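PDB 4WJ1: antigen MTB48, Mycobacterial protein from Mycobacterium smegmatis, which is a secreted protein of the ESX-1 type VII system, probably involved in DNA conjugation at least in the recipient strain, seen here as its PE and PPE domains. Local coordinates for residues 8-13 against 83-88; 33-38 against 44-49; 155-160 against 223-228. All coordinates share one frame; numbering follows the deposited sequence.

From the N terminus, the chain enters interaction 1 at once: residues 8-13 meet 83-88 on helix 40-96, closing a loop that holds most of the PE domain. Interaction 2 (33-38 with 44-49) is nested inside that loop as a short return between the connection after helix 12-22 and the early turns of the same helix 40-96. Interaction 3 (155-160 with 223-228) follows in series and joins helices 154-178 and 187-230 of the PPE domain. The elongated bundle sets interaction 1 far off, its centre about 56 Å from that of interaction 2. Interactions 2 and 3 touch through Asp37 with His224 and Thr34 with Ser155, bringing PE and PPE domains together.

Interaction 1: 8-13 against 83-88; sequences LQYELP and KIEEQK
Tyr10 reaches across to Ile84 and Glu85 on helix 40-96, the long helix of the PE domain. Tyr81 and Glu85, four apart in the sequence, are consistent with the YxxxD/E export motif of type VII substrates, and Trp184, which touches Tyr10 from the PPE domain, matches the WxG motif that accompanies it. The packed part of this small contact is the phenol end of Tyr10. Its OH lies 3.6 Å from Ile84 CG2, a methyl branch placed anti to the backbone N of Ile84, while the Tyr10 ring stacks with Tyr81 one turn earlier on the helix. Leu8 CG sits at the edge of the Tyr10 ring, in its plane, and Leu8 and Leu12 both touch Tyr81.

The looser side belongs to Glu85. The exact place of its carboxylate is doubtful, because OE1 is modelled too close to Tyr10 OH for the approach to be trusted. In outline, the chain bends at chi2 (55°) and comes toward the tyrosine from the opposite direction. Farther out, Lys88 forms a long salt bridge back to the same carboxylate, with Lys88 NZ 4.0 Å from Glu85 OE2.

Interaction 2: 33-38 against 44-49; sequences ATKPDE and SVYSKL
Ala33 and Lys35 hold Tyr46 by its hydroxyl and by its ring, joining the connection ahead of helix 40-96 to that helix in the PE domain, whose helices pack beside those of the PPE domain. At Ala33 the backbone carbonyl accepts the phenol proton, with Tyr46 OH 2.7 Å from Ala33 O. The C=O...O angle is 137° and the hydroxyl is tilted 35° from the carbonyl plane, whereas the carbonyl oxygen itself lies at the edge of the ring and near its plane. The methyl of Ala33 packs on Ser155, Met156 (selenomethionine) and Phe159 of helix 154-178.

Thr34 adds backbone: its carbonyl carbon C is 3.6 Å from Tyr46 CE1, and its N is hydrogen-bonded to Ser155 OG. The side chains of Lys35 and Tyr46 then cross at about a right angle, and Lys35 CG lies over one ring face. This CG makes a CH-pi contact 3.6 Å from the Tyr46 ring centroid, displaced toward the CG–CD2 side of the rim. The tyrosine is put within reach because its CG stands anti to the backbone N (chi1 172°), extending the ring from the helix beneath the lysine.

Pro36 packs on His224, whose NE2 is hydrogen-bonded to Asp37 OD2, while Asp37 OD1 takes Leu39 N in an Asx turn as well as Thr42 OG1, so both carboxylate oxygens are held just before the helix. Glu38 completes the walk with a salt bridge to the far end of the lysine that overlies Tyr46: Lys35 NZ stands 3.1 Å from Glu38 OE1, above the carboxylate plane.

Interaction 3: 155-160 against 223-228; sequences SMKYFR and AHDKLV
The carboxylate of Asp225 is the flat group that meets Lys157, whose ammonium comes to OD1 on its syn side, the side of the other oxygen. This is a salt bridge as well as a hydrogen bond, with Lys157 NZ 2.8 Å from Asp225 OD1. Asp225 OD2 stays farther from the same NZ, at 3.4 Å, and the grip is thus uneven. Lys157 CE follows the ammonium in, 3.5 Å from Asp225 OD1.

The two side chains approach from opposite directions, and the lysine bridges the distance because its chain is extended beyond CG, with chi2 164° and chi3 176°. Its ammonium is shared: the stronger partner of Lys157 NZ is Gln152 O, just ahead of helix 154-178, with Asp225 OD1 as the other, and the pair should help fix where the positive charge sits.

Helices 154-178 and 187-230 run antiparallel here as neighbouring members of the PPE helical bundle. Deeper between them, Met156 (selenomethionine) packs on Phe220 and Val221, and Lys157 itself also touches Val221. One turn along from the lysine, Arg160 leans on Ala217 and gives its NH1 to Thr218 OG1.

Interaction 1: 8-13 against 83-88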
loop_
_atom_site.group_PDB
_atom_site.type_symbol
_atom_site.label_atom_id
_atom_site.label_comp_id
_atom_site.label_asym_id
_atom_site.label_seq_id
_atom_site.Cartn_x
_atom_site.Cartn_y
_atom_site.Cartn_z
ATOM N N LEU A 8 4.745 -3.932 -37.518
ATOM C CA LEU A 8 3.541 -3.612 -36.775
ATOM C C LEU A 8 2.401 -4.600 -37.064
ATOM O O LEU A 8 1.913 -4.697 -38.193
ATOM C CB LEU A 8 3.095 -2.183 -37.086
ATOM C CG LEU A 8 1.741 -1.777 -36.493
ATOM C CD1 LEU A 8 1.695 -1.989 -34.974
ATOM C CD2 LEU A 8 1.415 -0.331 -36.826
ATOM N N GLN A 9 2.010 -5.340 -36.027
ATOM C CA GLN A 9 0.838 -6.217 -36.051
ATOM C C GLN A 9 -0.066 -5.823 -34.901
ATOM O O GLN A 9 0.419 -5.500 -33.809
ATOM C CB GLN A 9 1.212 -7.703 -35.901
ATOM C CG GLN A 9 2.300 -8.207 -36.807
ATOM C CD GLN A 9 1.862 -8.250 -38.250
ATOM O OE1 GLN A 9 0.722 -8.615 -38.552
ATOM N NE2 GLN A 9 2.761 -7.868 -39.155
ATOM N N TYR A 10 -1.372 -5.872 -35.123
ATOM C CA TYR A 10 -2.325 -5.643 -34.036
ATOM C C TYR A 10 -3.601 -6.397 -34.288
ATOM O O TYR A 10 -4.000 -6.581 -35.427
ATOM C CB TYR A 10 -2.641 -4.163 -33.897
ATOM C CG TYR A 10 -2.867 -3.533 -35.243
ATOM C CD1 TYR A 10 -4.103 -3.616 -35.871
ATOM C CD2 TYR A 10 -1.835 -2.883 -35.901
ATOM C CE1 TYR A 10 -4.305 -3.062 -37.113
ATOM C CE2 TYR A 10 -2.028 -2.317 -37.146
ATOM C CZ TYR A 10 -3.260 -2.411 -37.747
ATOM O OH TYR A 10 -3.441 -1.843 -38.987
ATOM N N GLU A 11 -4.247 -6.834 -33.223
ATOM C CA GLU A 11 -5.620 -7.281 -33.332
ATOM C C GLU A 11 -6.428 -6.396 -32.417
ATOM O O GLU A 11 -6.211 -6.387 -31.201
ATOM C CB GLU A 11 -5.745 -8.758 -32.989
ATOM C CG GLU A 11 -5.321 -9.643 -34.156
ATOM C CD GLU A 11 -4.732 -10.973 -33.717
ATOM O OE1 GLU A 11 -5.015 -11.403 -32.576
ATOM O OE2 GLU A 11 -3.979 -11.582 -34.516
ATOM N N LEU A 12 -7.322 -5.609 -33.008
ATOM C CA LEU A 12 -8.026 -4.577 -32.248
ATOM C C LEU A 12 -8.812 -5.132 -31.041
ATOM O O LEU A 12 -8.750 -4.546 -29.961
ATOM C CB LEU A 12 -8.942 -3.783 -33.178
ATOM C CG LEU A 12 -8.190 -3.096 -34.328
ATOM C CD1 LEU A 12 -9.162 -2.517 -35.339
ATOM C CD2 LEU A 12 -7.250 -2.003 -33.789
ATOM N N PRO A 13 -9.542 -6.255 -31.208
ATOM C CA PRO A 13 -10.197 -6.786 -30.001
ATOM C C PRO A 13 -9.205 -7.157 -28.906
ATOM O O PRO A 13 -9.489 -6.931 -27.733
ATOM C CB PRO A 13 -10.922 -8.037 -30.509
ATOM C CG PRO A 13 -11.151 -7.768 -31.963
ATOM C CD PRO A 13 -9.960 -6.981 -32.426
ATOM N N LYS A 83 -7.546 3.787 -37.813
ATOM C CA LYS A 83 -7.437 4.727 -38.916
ATOM C C LYS A 83 -6.522 4.156 -39.983
ATOM O O LYS A 83 -6.788 4.290 -41.178
ATOM C CB LYS A 83 -6.928 6.086 -38.439
ATOM C CG LYS A 83 -8.053 7.070 -38.104
ATOM C CD LYS A 83 -8.369 7.979 -39.304
ATOM C CE LYS A 83 -9.137 9.239 -38.887
ATOM N NZ LYS A 83 -9.234 10.245 -39.992
ATOM N N ILE A 84 -5.453 3.499 -39.549
ATOM C CA ILE A 84 -4.507 2.896 -40.481
ATOM C C ILE A 84 -5.230 1.840 -41.300
ATOM O O ILE A 84 -5.053 1.751 -42.518
ATOM C CB ILE A 84 -3.296 2.302 -39.732
ATOM C CG1 ILE A 84 -2.322 3.422 -39.382
ATOM C CG2 ILE A 84 -2.600 1.239 -40.543
ATOM C CD1 ILE A 84 -1.263 3.030 -38.371
ATOM N N GLU A 85 -6.087 1.083 -40.627
ATOM C CA GLU A 85 -6.855 0.023 -41.258
ATOM C C GLU A 85 -7.811 0.577 -42.300
ATOM O O GLU A 85 -7.975 -0.009 -43.373
ATOM C CB GLU A 85 -7.624 -0.774 -40.197
ATOM C CG GLU A 85 -7.629 -2.276 -40.435
ATOM C CD GLU A 85 -6.229 -2.834 -40.576
ATOM O OE1 GLU A 85 -5.370 -2.445 -39.772
ATOM O OE2 GLU A 85 -5.972 -3.637 -41.502
ATOM N N GLU A 86 -8.440 1.708 -41.999
ATOM C CA GLU A 86 -9.340 2.332 -42.968
ATOM C C GLU A 86 -8.575 2.828 -44.188
ATOM O O GLU A 86 -9.037 2.658 -45.313
ATOM C CB GLU A 86 -10.120 3.483 -42.339
ATOM C CG GLU A 86 -11.100 3.029 -41.272
ATOM C CD GLU A 86 -11.560 4.161 -40.360
ATOM O OE1 GLU A 86 -11.314 5.346 -40.700
ATOM O OE2 GLU A 86 -12.161 3.857 -39.303
ATOM N N GLN A 87 -7.407 3.427 -43.964
ATOM C CA GLN A 87 -6.595 3.954 -45.061
ATOM C C GLN A 87 -6.145 2.849 -45.986
ATOM O O GLN A 87 -6.235 2.981 -47.201
ATOM C CB GLN A 87 -5.366 4.689 -44.541
ATOM C CG GLN A 87 -5.671 5.926 -43.732
ATOM C CD GLN A 87 -4.426 6.502 -43.092
ATOM O OE1 GLN A 87 -3.368 5.867 -43.089
ATOM N NE2 GLN A 87 -4.542 7.710 -42.546
ATOM N N LYS A 88 -5.648 1.765 -45.406
ATOM C CA LYS A 88 -5.185 0.637 -46.189
ATOM C C LYS A 88 -6.314 0.091 -47.051
ATOM O O LYS A 88 -6.109 -0.208 -48.218
ATOM C CB LYS A 88 -4.633 -0.460 -45.285
ATOM C CG LYS A 88 -3.306 -0.126 -44.628
ATOM C CD LYS A 88 -2.837 -1.267 -43.717
ATOM C CE LYS A 88 -2.781 -2.590 -44.482
ATOM N NZ LYS A 88 -2.575 -3.773 -43.589
#

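Interaction 2: 33-38 against 44-49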
loop_
_atom_site.group_PDB
_atom_site.type_symbol
_atom_site.label_atom_id
_atom_site.label_comp_id
_atom_site.label_asym_id
_atom_site.label_seq_id
_atom_site.Cartn_x
_atom_site.Cartn_y
_atom_site.Cartn_z
ATOM N N ALA A 33 -8.037 1.085 12.277
ATOM C CA ALA A 33 -7.724 0.434 13.537
ATOM C C ALA A 33 -7.759 1.465 14.644
ATOM O O ALA A 33 -7.641 2.658 14.358
ATOM C CB ALA A 33 -6.360 -0.222 13.474
ATOM N N THR A 34 -7.919 1.017 15.896
ATOM C CA THR A 34 -7.771 1.911 17.037
ATOM C C THR A 34 -6.608 1.495 17.960
ATOM O O THR A 34 -6.198 0.334 17.959
ATOM C CB THR A 34 -9.072 1.983 17.838
ATOM O OG1 THR A 34 -9.419 0.681 18.308
ATOM C CG2 THR A 34 -10.188 2.498 16.967
ATOM N N LYS A 35 -6.058 2.469 18.696
ATOM C CA LYS A 35 -5.055 2.265 19.764
ATOM C C LYS A 35 -5.509 1.281 20.829
ATOM O O LYS A 35 -6.654 1.341 21.249
ATOM C CB LYS A 35 -4.769 3.576 20.506
ATOM C CG LYS A 35 -3.897 4.535 19.814
ATOM C CD LYS A 35 -4.332 5.951 20.125
ATOM C CE LYS A 35 -4.323 6.194 21.597
ATOM N NZ LYS A 35 -4.502 7.647 21.877
ATOM N N PRO A 36 -4.597 0.430 21.323
ATOM C CA PRO A 36 -4.906 -0.493 22.425
ATOM C C PRO A 36 -5.078 0.240 23.748
ATOM O O PRO A 36 -5.854 -0.195 24.580
ATOM C CB PRO A 36 -3.689 -1.423 22.483
ATOM C CG PRO A 36 -2.856 -1.094 21.284
ATOM C CD PRO A 36 -3.229 0.258 20.809
ATOM N N ASP A 37 -4.364 1.344 23.933
ATOM C CA ASP A 37 -4.400 2.079 25.193
ATOM C C ASP A 37 -3.892 3.494 24.971
ATOM O O ASP A 37 -3.511 3.849 23.860
ATOM C CB ASP A 37 -3.558 1.372 26.259
ATOM C CG ASP A 37 -2.102 1.181 25.825
ATOM O OD1 ASP A 37 -1.387 2.198 25.657
ATOM O OD2 ASP A 37 -1.671 0.013 25.652
ATOM N N GLU A 38 -3.857 4.289 26.034
ATOM C CA GLU A 38 -3.528 5.711 25.928
ATOM C C GLU A 38 -2.100 6.047 26.354
ATOM O O GLU A 38 -1.782 7.212 26.551
ATOM C CB GLU A 38 -4.501 6.540 26.770
ATOM C CG GLU A 38 -5.926 6.505 26.290
ATOM C CD GLU A 38 -6.084 7.175 24.947
ATOM O OE1 GLU A 38 -5.537 8.281 24.777
ATOM O OE2 GLU A 38 -6.745 6.596 24.060
ATOM N N SER A 44 2.336 6.821 19.953
ATOM C CA SER A 44 3.386 7.201 19.038
ATOM C C SER A 44 3.514 6.135 17.978
ATOM O O SER A 44 3.427 6.433 16.788
ATOM C CB SER A 44 4.707 7.394 19.768
ATOM O OG SER A 44 5.763 7.485 18.825
ATOM N N VAL A 45 3.703 4.890 18.414
ATOM C CA VAL A 45 3.834 3.776 17.482
ATOM C C VAL A 45 2.571 3.660 16.632
ATOM O O VAL A 45 2.644 3.518 15.419
ATOM C CB VAL A 45 4.106 2.458 18.213
ATOM C CG1 VAL A 45 4.025 1.283 17.252
ATOM C CG2 VAL A 45 5.472 2.505 18.869
ATOM N N TYR A 46 1.416 3.768 17.269
ATOM C CA TYR A 46 0.147 3.739 16.550
ATOM C C TYR A 46 0.045 4.767 15.423
ATOM O O TYR A 46 -0.342 4.440 14.308
ATOM C CB TYR A 46 -1.003 3.965 17.511
ATOM C CG TYR A 46 -2.324 4.151 16.837
ATOM C CD1 TYR A 46 -3.043 3.050 16.349
ATOM C CD2 TYR A 46 -2.879 5.417 16.709
ATOM C CE1 TYR A 46 -4.278 3.215 15.741
ATOM C CE2 TYR A 46 -4.099 5.598 16.090
ATOM C CZ TYR A 46 -4.798 4.497 15.617
ATOM O OH TYR A 46 -6.013 4.692 15.009
ATOM N N SER A 47 0.364 6.016 15.727
ATOM C CA SER A 47 0.186 7.068 14.758
ATOM C C SER A 47 1.157 6.858 13.594
ATOM O O SER A 47 0.875 7.263 12.462
ATOM C CB SER A 47 0.385 8.438 15.402
ATOM O OG SER A 47 1.718 8.581 15.845
ATOM N N LYS A 48 2.284 6.203 13.869
ATOM C CA LYS A 48 3.242 5.861 12.813
ATOM C C LYS A 48 2.646 4.827 11.874
ATOM O O LYS A 48 2.645 5.014 10.660
ATOM C CB LYS A 48 4.557 5.341 13.406
ATOM C CG LYS A 48 5.343 6.426 14.124
ATOM C CD LYS A 48 6.727 5.982 14.554
ATOM C CE LYS A 48 7.453 7.133 15.245
ATOM N NZ LYS A 48 8.850 6.789 15.616
ATOM N N LEU A 49 2.125 3.740 12.434
ATOM C CA LEU A 49 1.528 2.703 11.613
ATOM C C LEU A 49 0.362 3.239 10.801
ATOM O O LEU A 49 0.189 2.860 9.650
ATOM C CB LEU A 49 1.064 1.531 12.463
ATOM C CG LEU A 49 2.196 0.714 13.069
ATOM C CD1 LEU A 49 1.647 -0.257 14.125
ATOM C CD2 LEU A 49 2.946 -0.033 11.989
#

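Interaction 3: 155-160 against 223-228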
loop_
_atom_site.group_PDB
_atom_site.type_symbol
_atom_site.label_atom_id
_atom_site.label_comp_id
_atom_site.label_asym_id
_atom_site.label_seq_id
_atom_site.Cartn_x
_atom_site.Cartn_y
_atom_site.Cartn_z
ATOM N N SER A 155 -7.888 -4.744 17.798
ATOM C CA SER A 155 -8.045 -3.882 16.627
ATOM C C SER A 155 -6.754 -3.878 15.811
ATOM O O SER A 155 -6.759 -4.180 14.616
ATOM C CB SER A 155 -8.421 -2.456 17.030
ATOM O OG SER A 155 -8.606 -1.643 15.878
HETATM N N MSE A 156 -5.650 -3.571 16.486
HETATM C CA MSE A 156 -4.339 -3.573 15.867
HETATM C C MSE A 156 -4.002 -4.930 15.274
HETATM O O MSE A 156 -3.453 -5.009 14.176
HETATM C CB MSE A 156 -3.274 -3.142 16.877
HETATM C CG MSE A 156 -3.281 -1.636 17.112
HETATM SE SE MSE A 156 -3.105 -0.605 15.447
HETATM C CE MSE A 156 -1.638 -1.556 14.638
ATOM N N LYS A 157 -4.364 -5.999 15.968
ATOM C CA LYS A 157 -4.080 -7.333 15.448
ATOM C C LYS A 157 -4.900 -7.613 14.194
ATOM O O LYS A 157 -4.423 -8.260 13.275
ATOM C CB LYS A 157 -4.334 -8.399 16.511
ATOM C CG LYS A 157 -3.204 -8.486 17.535
ATOM C CD LYS A 157 -3.604 -9.245 18.789
ATOM C CE LYS A 157 -2.414 -9.387 19.731
ATOM N NZ LYS A 157 -2.838 -9.720 21.130
ATOM N N TYR A 158 -6.122 -7.104 14.133
ATOM C CA TYR A 158 -6.924 -7.326 12.946
ATOM C C TYR A 158 -6.361 -6.512 11.759
ATOM O O TYR A 158 -6.321 -6.976 10.622
ATOM C CB TYR A 158 -8.369 -6.957 13.206
ATOM C CG TYR A 158 -9.267 -7.403 12.100
ATOM C CD1 TYR A 158 -9.135 -8.671 11.561
ATOM C CD2 TYR A 158 -10.253 -6.561 11.587
ATOM C CE1 TYR A 158 -9.955 -9.096 10.533
ATOM C CE2 TYR A 158 -11.074 -6.974 10.558
ATOM C CZ TYR A 158 -10.925 -8.248 10.040
ATOM O OH TYR A 158 -11.747 -8.670 9.021
ATOM N N PHE A 159 -5.957 -5.284 12.067
ATOM C CA PHE A 159 -5.290 -4.388 11.151
ATOM C C PHE A 159 -4.078 -5.098 10.579
ATOM O O PHE A 159 -3.879 -5.128 9.365
ATOM C CB PHE A 159 -4.920 -3.098 11.904
ATOM C CG PHE A 159 -3.930 -2.182 11.185
ATOM C CD1 PHE A 159 -2.562 -2.350 11.342
ATOM C CD2 PHE A 159 -4.381 -1.100 10.436
ATOM C CE1 PHE A 159 -1.666 -1.487 10.734
ATOM C CE2 PHE A 159 -3.492 -0.237 9.819
ATOM C CZ PHE A 159 -2.129 -0.432 9.963
ATOM N N ARG A 160 -3.295 -5.709 11.462
ATOM C CA ARG A 160 -2.121 -6.451 11.039
ATOM C C ARG A 160 -2.518 -7.573 10.088
ATOM O O ARG A 160 -1.936 -7.728 9.028
ATOM C CB ARG A 160 -1.372 -7.007 12.248
ATOM C CG ARG A 160 -0.085 -7.738 11.917
ATOM C CD ARG A 160 -0.313 -9.228 11.685
ATOM N NE ARG A 160 -1.198 -9.806 12.690
ATOM C CZ ARG A 160 -0.789 -10.221 13.885
ATOM N NH1 ARG A 160 0.494 -10.108 14.214
ATOM N NH2 ARG A 160 -1.657 -10.740 14.750
ATOM N N ALA A 223 4.952 -6.537 21.156
ATOM C CA ALA A 223 5.503 -5.742 22.247
ATOM C C ALA A 223 4.418 -5.379 23.248
ATOM O O ALA A 223 4.662 -5.299 24.448
ATOM C CB ALA A 223 6.154 -4.501 21.723
ATOM N N HIS A 224 3.211 -5.167 22.747
ATOM C CA HIS A 224 2.126 -4.778 23.609
ATOM C C HIS A 224 1.662 -5.967 24.460
ATOM O O HIS A 224 1.385 -5.809 25.645
ATOM C CB HIS A 224 0.968 -4.212 22.792
ATOM C CG HIS A 224 -0.097 -3.595 23.631
ATOM N ND1 HIS A 224 -1.154 -4.323 24.145
ATOM C CD2 HIS A 224 -0.260 -2.333 24.089
ATOM C CE1 HIS A 224 -1.927 -3.529 24.854
ATOM N NE2 HIS A 224 -1.407 -2.311 24.842
ATOM N N ASP A 225 1.573 -7.141 23.831
ATOM C CA ASP A 225 1.327 -8.403 24.520
ATOM C C ASP A 225 2.292 -8.571 25.688
ATOM O O ASP A 225 1.886 -8.860 26.819
ATOM C CB ASP A 225 1.478 -9.589 23.557
ATOM C CG ASP A 225 0.266 -9.776 22.641
ATOM O OD1 ASP A 225 -0.721 -9.019 22.756
ATOM O OD2 ASP A 225 0.301 -10.697 21.803
ATOM N N LYS A 226 3.573 -8.382 25.407
ATOM C CA LYS A 226 4.609 -8.516 26.425
ATOM C C LYS A 226 4.442 -7.455 27.519
ATOM O O LYS A 226 4.730 -7.709 28.690
ATOM C CB LYS A 226 5.986 -8.419 25.773
ATOM C CG LYS A 226 7.169 -8.821 26.638
ATOM C CD LYS A 226 8.357 -9.198 25.747
ATOM C CE LYS A 226 9.669 -8.582 26.233
ATOM N NZ LYS A 226 10.610 -8.288 25.088
ATOM N N LEU A 227 3.966 -6.273 27.138
ATOM C CA LEU A 227 3.767 -5.201 28.101
ATOM C C LEU A 227 2.655 -5.603 29.065
ATOM O O LEU A 227 2.790 -5.505 30.280
ATOM C CB LEU A 227 3.418 -3.893 27.395
ATOM C CG LEU A 227 2.895 -2.817 28.344
ATOM C CD1 LEU A 227 4.017 -2.270 29.208
ATOM C CD2 LEU A 227 2.181 -1.718 27.589
ATOM N N VAL A 228 1.555 -6.088 28.512
ATOM C CA VAL A 228 0.431 -6.511 29.321
ATOM C C VAL A 228 0.828 -7.664 30.251
ATOM O O VAL A 228 0.436 -7.700 31.413
ATOM C CB VAL A 228 -0.743 -6.912 28.432
ATOM C CG1 VAL A 228 -1.821 -7.634 29.249
ATOM C CG2 VAL A 228 -1.300 -5.674 27.758
#